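Crov588 (PDB 6NYR) is of unknown function but folds as a leucine-rich-repeat protein of FNIP repeats whose chain curves round into a nearly closed ring. Local coordinates at residues L601-T606 and L623-T628. Sequence-based numbering, arbitrary orientation.
Sequences LPNGLT and LPCSLT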
loop_
_atom_site.group_PDB
_atom_site.type_symbol
_atom_site.label_atom_id
_atom_site.label_comp_id
_atom_site.label_asym_id
_atom_site.label_seq_id
_atom_site.Cartn_x
_atom_site.Cartn_y
_atom_site.Cartn_z
ATOM N N LEU A 601 6.123 28.423 26.219
ATOM C CA LEU A 601 6.161 27.045 25.740
ATOM C C LEU A 601 6.413 26.107 26.914
ATOM O O LEU A 601 7.402 26.290 27.635
ATOM C CB LEU A 601 7.255 26.884 24.693
ATOM C CG LEU A 601 7.157 27.744 23.434
ATOM C CD1 LEU A 601 8.340 27.477 22.511
ATOM C CD2 LEU A 601 5.861 27.479 22.694
ATOM N N PRO A 602 5.554 25.117 27.154
ATOM C CA PRO A 602 5.798 24.182 28.261
ATOM C C PRO A 602 7.186 23.563 28.183
ATOM O O PRO A 602 7.619 23.100 27.124
ATOM C CB PRO A 602 4.702 23.124 28.083
ATOM C CG PRO A 602 3.609 23.826 27.358
ATOM C CD PRO A 602 4.266 24.857 26.476
ATOM N N ASN A 603 7.890 23.557 29.320
ATOM C CA ASN A 603 9.264 23.068 29.340
ATOM C C ASN A 603 9.350 21.583 29.005
ATOM O O ASN A 603 10.383 21.125 28.504
ATOM C CB ASN A 603 9.891 23.339 30.709
ATOM C CG ASN A 603 10.457 24.741 30.824
ATOM O OD1 ASN A 603 11.262 25.169 29.990
ATOM N ND2 ASN A 603 10.037 25.469 31.853
ATOM N N GLY A 604 8.292 20.820 29.268
ATOM C CA GLY A 604 8.290 19.407 28.950
ATOM C C GLY A 604 8.029 19.078 27.503
ATOM O O GLY A 604 8.024 17.902 27.124
ATOM N N LEU A 605 7.821 20.100 26.676
ATOM C CA LEU A 605 7.595 19.904 25.251
ATOM C C LEU A 605 8.829 19.287 24.614
ATOM O O LEU A 605 9.951 19.743 24.839
ATOM C CB LEU A 605 7.259 21.247 24.608
ATOM C CG LEU A 605 6.557 21.281 23.258
ATOM C CD1 LEU A 605 5.156 20.739 23.289
ATOM C CD2 LEU A 605 6.545 22.748 22.780
ATOM N N THR A 606 8.618 18.241 23.822
ATOM C CA THR A 606 9.715 17.572 23.137
ATOM C C THR A 606 9.766 17.858 21.647
ATOM O O THR A 606 10.856 17.878 21.072
ATOM C CB THR A 606 9.621 16.052 23.341
ATOM O OG1 THR A 606 8.338 15.586 22.896
ATOM C CG2 THR A 606 9.815 15.690 24.807
ATOM N N LEU A 623 12.734 28.571 24.480
ATOM C CA LEU A 623 12.511 27.208 24.008
ATOM C C LEU A 623 12.421 26.246 25.191
ATOM O O LEU A 623 13.118 26.425 26.194
ATOM C CB LEU A 623 13.639 26.783 23.075
ATOM C CG LEU A 623 13.670 27.499 21.725
ATOM C CD1 LEU A 623 14.791 26.949 20.852
ATOM C CD2 LEU A 623 12.342 27.380 21.001
ATOM N N PRO A 624 11.566 25.228 25.103
ATOM C CA PRO A 624 11.397 24.307 26.239
ATOM C C PRO A 624 12.683 23.576 26.602
ATOM O O PRO A 624 13.470 23.191 25.733
ATOM C CB PRO A 624 10.313 23.332 25.751
ATOM C CG PRO A 624 9.548 24.106 24.714
ATOM C CD PRO A 624 10.593 24.967 24.024
ATOM N N CYS A 625 12.866 23.354 27.910
ATOM C CA CYS A 625 14.064 22.708 28.427
ATOM C C CYS A 625 14.139 21.216 28.126
ATOM O O CYS A 625 15.205 20.621 28.327
ATOM C CB CYS A 625 14.152 22.892 29.942
ATOM S SG CYS A 625 14.194 24.603 30.502
ATOM N N SER A 626 13.050 20.591 27.691
ATOM C CA SER A 626 13.075 19.182 27.320
ATOM C C SER A 626 13.109 18.972 25.819
ATOM O O SER A 626 13.109 17.823 25.364
ATOM C CB SER A 626 11.860 18.441 27.889
ATOM O OG SER A 626 12.029 18.150 29.258
ATOM N N LEU A 627 13.143 20.045 25.043
ATOM C CA LEU A 627 12.906 19.933 23.615
ATOM C C LEU A 627 14.004 19.126 22.942
ATOM O O LEU A 627 15.195 19.351 23.186
ATOM C CB LEU A 627 12.815 21.317 22.984
ATOM C CG LEU A 627 12.328 21.278 21.534
ATOM C CD1 LEU A 627 11.165 22.234 21.367
ATOM C CD2 LEU A 627 13.465 21.617 20.601
ATOM N N THR A 628 13.592 18.194 22.076
ATOM C CA THR A 628 14.515 17.347 21.346
ATOM C C THR A 628 14.471 17.550 19.842
ATOM O O THR A 628 15.466 17.241 19.171
ATOM C CB THR A 628 14.223 15.863 21.628
ATOM O OG1 THR A 628 12.859 15.574 21.284
ATOM C CG2 THR A 628 14.461 15.527 23.096
#
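Asn-603 of 601-606 meets the backbone of 623-628 with both its carbonyls. Asn-603 O accepts the main-chain N-H of Ser-626, with Ser-626 N 2.8 Å away. Asn-603 OD1 takes the N-H of Cys-625 at 3.2 Å from Cys-625 N, in the carbonyl plane and on a lone pair; chi1 of -84° sets CG beside the backbone N and swings the amide across to the next turn. Two consecutive N-H groups of the second turn are thus satisfied by one residue. Each segment holds a type I beta turn, Pro-602 to Leu-605 and Pro-624 to Leu-627, closed by Leu-605 N to Pro-602 O (3.0 Å) and by Leu-627 N to Pro-624 O (3.2 Å). They are equivalent loops of successive 22-residue coils, in neighbouring FNIP repeats, stacked in the leucine-rich-repeat solenoid and each leading into a short parallel strand. Just before those strands, Thr-606 O receives Thr-628 N at 2.9 Å, while Thr-606 OG1 is hydrogen-bonded to Thr-584 O of the preceding coil. Leu-605 O has a CA-H...O contact from Leu-627 CA, 3.2 Å away. The Pro-624 ring wedges between leucines: its CG lies 3.6 Å from Leu-601 CB and 3.7 Å from Leu-605 CB, and in the core of the coils the side chains of Leu-601, Leu-623 and Leu-627 touch Leu-608 of strand 607-609.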